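Local coordinates for catalase-3 (Neurospora crassa, PDB 4AJ9), which breaks down hydrogen peroxide into oxygen and water at a heme iron and is thought thereby to protect cells from its toxic effects, at residues Gly196-Gly208 against Ala252-Glu264. Sequence-based numbering, arbitrary orientation.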
loop_
_atom_site.group_PDB
_atom_site.type_symbol
_atom_site.label_atom_id
_atom_site.label_comp_id
_atom_site.label_asym_id
_atom_site.label_seq_id
_atom_site.Cartn_x
_atom_site.Cartn_y
_atom_site.Cartn_z
ATOM N N GLY C 196 33.691 21.969 8.105
ATOM C CA GLY C 196 33.310 21.261 9.314
ATOM C C GLY C 196 31.816 20.988 9.386
ATOM O O GLY C 196 31.372 20.085 10.089
ATOM N N ASN C 197 31.020 21.776 8.667
ATOM C CA ASN C 197 29.577 21.547 8.670
ATOM C C ASN C 197 29.249 20.144 8.151
ATOM O O ASN C 197 28.201 19.586 8.464
ATOM C CB ASN C 197 28.846 22.596 7.824
ATOM C CG ASN C 197 28.775 23.951 8.510
ATOM O OD1 ASN C 197 29.798 24.588 8.759
ATOM N ND2 ASN C 197 27.563 24.394 8.818
ATOM N N GLY C 198 30.147 19.588 7.345
ATOM C CA GLY C 198 29.919 18.276 6.761
ATOM C C GLY C 198 30.167 17.163 7.757
ATOM O O GLY C 198 29.638 16.054 7.601
ATOM N N ILE C 199 30.978 17.462 8.778
ATOM C CA ILE C 199 31.366 16.472 9.790
ATOM C C ILE C 199 31.320 17.018 11.221
ATOM O O ILE C 199 32.346 17.068 11.931
ATOM C CB ILE C 199 32.767 15.876 9.510
ATOM C CG1 ILE C 199 33.792 16.985 9.227
ATOM C CG2 ILE C 199 32.709 14.931 8.346
ATOM C CD1 ILE C 199 35.224 16.447 8.951
ATOM N N PRO C 200 30.119 17.416 11.662
ATOM C CA PRO C 200 29.923 17.987 12.993
ATOM C C PRO C 200 30.244 16.972 14.067
ATOM O O PRO C 200 30.112 15.756 13.852
ATOM C CB PRO C 200 28.420 18.315 13.014
ATOM C CG PRO C 200 27.825 17.410 11.991
ATOM C CD PRO C 200 28.854 17.328 10.911
ATOM N N ARG C 201 30.662 17.481 15.218
ATOM C CA ARG C 201 30.944 16.664 16.395
ATOM C C ARG C 201 29.670 16.027 16.946
ATOM O O ARG C 201 29.698 14.903 17.459
ATOM C CB ARG C 201 31.642 17.521 17.460
ATOM C CG ARG C 201 31.542 16.989 18.878
ATOM C CD ARG C 201 32.174 15.596 19.030
ATOM N NE ARG C 201 32.179 15.236 20.443
ATOM C CZ ARG C 201 31.113 14.774 21.086
ATOM N NH1 ARG C 201 29.971 14.580 20.433
ATOM N NH2 ARG C 201 31.190 14.499 22.378
ATOM N N SER C 202 28.547 16.731 16.832
ATOM C CA SER C 202 27.256 16.165 17.236
ATOM C C SER C 202 26.124 17.034 16.723
ATOM O O SER C 202 26.366 18.136 16.225
ATOM C CB SER C 202 27.154 16.070 18.754
ATOM O OG SER C 202 26.713 17.301 19.308
ATOM N N TYR C 203 24.889 16.538 16.846
ATOM C CA TYR C 203 23.705 17.319 16.488
ATOM C C TYR C 203 23.656 18.546 17.381
ATOM O O TYR C 203 23.204 19.615 16.966
ATOM C CB TYR C 203 22.429 16.512 16.726
ATOM C CG TYR C 203 22.289 15.229 15.922
ATOM C CD1 TYR C 203 22.800 15.113 14.634
ATOM C CD2 TYR C 203 21.588 14.148 16.450
ATOM C CE1 TYR C 203 22.638 13.911 13.899
ATOM C CE2 TYR C 203 21.428 12.979 15.745
ATOM C CZ TYR C 203 21.940 12.864 14.469
ATOM O OH TYR C 203 21.751 11.668 13.802
ATOM N N ARG C 204 24.126 18.378 18.613
ATOM C CA ARG C 204 24.067 19.434 19.623
ATOM C C ARG C 204 25.030 20.577 19.323
ATOM O O ARG C 204 24.872 21.684 19.851
ATOM C CB ARG C 204 24.349 18.859 21.012
ATOM C CG ARG C 204 23.362 17.782 21.437
ATOM C CD ARG C 204 23.716 17.196 22.792
ATOM N NE ARG C 204 25.066 16.644 22.813
ATOM C CZ ARG C 204 26.049 17.071 23.603
ATOM N NH1 ARG C 204 25.843 18.064 24.459
ATOM N NH2 ARG C 204 27.245 16.498 23.537
ATOM N N HIS C 205 26.017 20.303 18.472
ATOM C CA HIS C 205 27.026 21.288 18.102
ATOM C C HIS C 205 26.873 21.785 16.665
ATOM O O HIS C 205 27.871 22.086 16.003
ATOM C CB HIS C 205 28.428 20.717 18.314
ATOM C CG HIS C 205 28.729 20.399 19.746
ATOM N ND1 HIS C 205 28.396 19.195 20.326
ATOM C CD2 HIS C 205 29.307 21.141 20.721
ATOM C CE1 HIS C 205 28.769 19.200 21.592
ATOM N NE2 HIS C 205 29.317 20.373 21.861
ATOM N N MET C 206 25.624 21.858 16.199
ATOM C CA MET C 206 25.279 22.433 14.899
ATOM C C MET C 206 24.383 23.655 15.065
ATOM O O MET C 206 23.533 23.695 15.961
ATOM C CB MET C 206 24.486 21.429 14.043
ATOM C CG MET C 206 25.110 20.050 13.876
ATOM S SD MET C 206 24.168 19.022 12.713
ATOM C CE MET C 206 22.524 19.084 13.432
ATOM N N ASP C 207 24.542 24.636 14.179
ATOM C CA ASP C 207 23.509 25.651 14.005
ATOM C C ASP C 207 22.458 25.092 13.051
ATOM O O ASP C 207 22.696 24.090 12.388
ATOM C CB ASP C 207 24.088 26.947 13.428
ATOM C CG ASP C 207 24.757 27.810 14.484
ATOM O OD1 ASP C 207 24.566 27.545 15.689
ATOM O OD2 ASP C 207 25.471 28.752 14.099
ATOM N N GLY C 208 21.299 25.734 12.985
ATOM C CA GLY C 208 20.266 25.316 12.054
ATOM C C GLY C 208 19.756 26.478 11.225
ATOM O O GLY C 208 19.871 27.625 11.649
ATOM N N ALA C 252 28.750 3.675 14.283
ATOM C CA ALA C 252 27.867 4.278 13.309
ATOM C C ALA C 252 26.787 5.120 13.996
ATOM O O ALA C 252 26.171 5.981 13.370
ATOM C CB ALA C 252 27.235 3.192 12.444
ATOM N N ASP C 253 26.588 4.882 15.286
ATOM C CA ASP C 253 25.521 5.530 16.042
ATOM C C ASP C 253 26.015 6.699 16.883
ATOM O O ASP C 253 25.343 7.138 17.815
ATOM C CB ASP C 253 24.858 4.496 16.941
ATOM C CG ASP C 253 24.258 3.356 16.143
ATOM O OD1 ASP C 253 23.399 3.650 15.292
ATOM O OD2 ASP C 253 24.661 2.188 16.339
ATOM N N PHE C 254 27.188 7.208 16.539
ATOM C CA PHE C 254 27.860 8.188 17.388
ATOM C C PHE C 254 26.951 9.372 17.716
ATOM O O PHE C 254 26.835 9.777 18.876
ATOM C CB PHE C 254 29.142 8.661 16.698
ATOM C CG PHE C 254 29.940 9.686 17.490
ATOM C CD1 PHE C 254 30.657 9.309 18.624
ATOM C CD2 PHE C 254 30.025 11.004 17.057
ATOM C CE1 PHE C 254 31.408 10.237 19.336
ATOM C CE2 PHE C 254 30.778 11.936 17.761
ATOM C CZ PHE C 254 31.471 11.546 18.909
ATOM N N HIS C 255 26.305 9.936 16.701
ATOM C CA HIS C 255 25.494 11.137 16.920
ATOM C C HIS C 255 24.170 10.847 17.634
ATOM O O HIS C 255 23.763 11.591 18.531
ATOM C CB HIS C 255 25.241 11.891 15.613
ATOM C CG HIS C 255 26.444 12.612 15.083
ATOM N ND1 HIS C 255 26.518 13.084 13.790
ATOM C CD2 HIS C 255 27.621 12.943 15.671
ATOM C CE1 HIS C 255 27.689 13.669 13.601
ATOM N NE2 HIS C 255 28.378 13.593 14.727
ATOM N N ARG C 256 23.476 9.785 17.237
ATOM C CA ARG C 256 22.241 9.473 17.940
ATOM C C ARG C 256 22.523 9.054 19.385
ATOM O O ARG C 256 21.721 9.333 20.264
ATOM C CB ARG C 256 21.375 8.441 17.201
ATOM C CG ARG C 256 21.952 7.057 17.051
ATOM C CD ARG C 256 20.916 6.111 16.409
ATOM N NE ARG C 256 20.445 6.630 15.118
ATOM C CZ ARG C 256 19.582 6.010 14.320
ATOM N NH1 ARG C 256 19.076 4.833 14.662
ATOM N NH2 ARG C 256 19.229 6.568 13.166
ATOM N N GLN C 257 23.650 8.384 19.627
ATOM C CA GLN C 257 24.033 8.069 21.001
ATOM C C GLN C 257 24.361 9.347 21.792
ATOM O O GLN C 257 23.968 9.485 22.956
ATOM C CB GLN C 257 25.218 7.092 21.040
ATOM C CG GLN C 257 25.520 6.538 22.437
ATOM C CD GLN C 257 24.520 5.471 22.879
ATOM O OE1 GLN C 257 24.476 4.375 22.311
ATOM N NE2 GLN C 257 23.721 5.784 23.900
ATOM N N ASP C 258 25.083 10.276 21.165
ATOM C CA ASP C 258 25.468 11.525 21.838
ATOM C C ASP C 258 24.223 12.293 22.312
ATOM O O ASP C 258 24.152 12.752 23.448
ATOM C CB ASP C 258 26.343 12.391 20.916
ATOM C CG ASP C 258 26.465 13.823 21.395
ATOM O OD1 ASP C 258 25.475 14.584 21.281
ATOM O OD2 ASP C 258 27.552 14.194 21.891
ATOM N N LEU C 259 23.234 12.416 21.439
ATOM C CA LEU C 259 22.005 13.137 21.777
ATOM C C LEU C 259 21.239 12.423 22.888
ATOM O O LEU C 259 20.765 13.049 23.851
ATOM C CB LEU C 259 21.124 13.249 20.529
ATOM C CG LEU C 259 19.769 13.925 20.706
ATOM C CD1 LEU C 259 19.955 15.348 21.183
ATOM C CD2 LEU C 259 18.994 13.876 19.397
ATOM N N TRP C 260 21.102 11.110 22.739
ATOM C CA TRP C 260 20.407 10.302 23.730
ATOM C C TRP C 260 21.069 10.479 25.087
ATOM O O TRP C 260 20.383 10.653 26.093
ATOM C CB TRP C 260 20.444 8.819 23.352
ATOM C CG TRP C 260 19.557 7.956 24.215
ATOM C CD1 TRP C 260 19.880 7.363 25.409
ATOM C CD2 TRP C 260 18.194 7.596 23.948
ATOM N NE1 TRP C 260 18.793 6.660 25.898
ATOM C CE2 TRP C 260 17.750 6.790 25.017
ATOM C CE3 TRP C 260 17.304 7.886 22.906
ATOM C CZ2 TRP C 260 16.457 6.259 25.068
ATOM C CZ3 TRP C 260 16.019 7.346 22.959
ATOM C CH2 TRP C 260 15.611 6.553 24.035
ATOM N N ASP C 261 22.399 10.418 25.108
ATOM C CA ASP C 261 23.154 10.451 26.364
ATOM C C ASP C 261 23.044 11.812 27.038
ATOM O O ASP C 261 22.892 11.903 28.260
ATOM C CB ASP C 261 24.645 10.124 26.144
ATOM C CG ASP C 261 24.908 8.646 25.924
ATOM O OD1 ASP C 261 24.013 7.812 26.177
ATOM O OD2 ASP C 261 26.034 8.318 25.507
ATOM N N ALA C 262 23.152 12.871 26.240
ATOM C CA ALA C 262 23.075 14.226 26.762
ATOM C C ALA C 262 21.736 14.413 27.460
ATOM O O ALA C 262 21.664 14.960 28.561
ATOM C CB ALA C 262 23.255 15.247 25.637
ATOM N N ILE C 263 20.672 13.934 26.824
ATOM C CA ILE C 263 19.337 14.076 27.387
ATOM C C ILE C 263 19.125 13.208 28.631
ATOM O O ILE C 263 18.549 13.664 29.625
ATOM C CB ILE C 263 18.250 13.803 26.321
ATOM C CG1 ILE C 263 18.282 14.916 25.269
ATOM C CG2 ILE C 263 16.870 13.691 26.971
ATOM C CD1 ILE C 263 17.380 14.675 24.061
ATOM N N GLU C 264 19.594 11.966 28.585
ATOM C CA GLU C 264 19.415 11.064 29.721
ATOM C C GLU C 264 20.154 11.588 30.942
ATOM O O GLU C 264 19.695 11.421 32.068
ATOM C CB GLU C 264 19.913 9.656 29.397
ATOM C CG GLU C 264 18.945 8.816 28.592
ATOM C CD GLU C 264 17.594 8.677 29.271
ATOM O OE1 GLU C 264 17.561 8.620 30.525
ATOM O OE2 GLU C 264 16.570 8.624 28.548
HETATM O O HOH W 1 28.981 13.948 24.471
HETATM O O HOH W 2 21.247 8.969 13.781
HETATM O O HOH W 3 24.153 14.416 18.844
#
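Two arginines of the loop 196-208 close on one oxygen of helix 254-264: Asp258 OD2 accepts from Arg204 NH2 at 2.8 Å and from Arg201 NH1 at 2.9 Å, and the two come at it differently. Arg204 grips the carboxylate side-on, the two planes 25° apart; its NE makes an almost straight 2.6 Å bond to Asp258 OD1 while NH2 takes OD2, each oxygen being met on its syn side. Arg201, its plane turned 89° to the carboxylate, reaches OD2 from above; the bend at chi2 (60°) folds its chain back toward the helix, where Phe254 CZ sits over one guanidinium face. Asp586 takes the NE of Arg201 and Thr531 the NH2 of Arg204, while a water donates to Asp258 OD1 and links it to Tyr203 N and His255 O. With both oxygens so engaged, this buried carboxylate is probably held in its ionised form. Were Arg204 replaced by an alanine, Asp258 OD1 would probably lose its charged partner and a gap is likely to open beside the methyl of Ala262, which Arg204 CD touches at 3.5 Å.

One turn back along the helix, His255 lays its CB over the face of the Tyr203 ring, a CH-pi contact 3.8 Å from the centroid, while its NE2 makes a weak bond to Pro200 O. Leu259 CD2 meets the edge of the same ring. The arrangement illustrates a buried salt-bridge network, here fastening the loop before strand 208-209 to helix 254-264 within the heme-binding catalase fold.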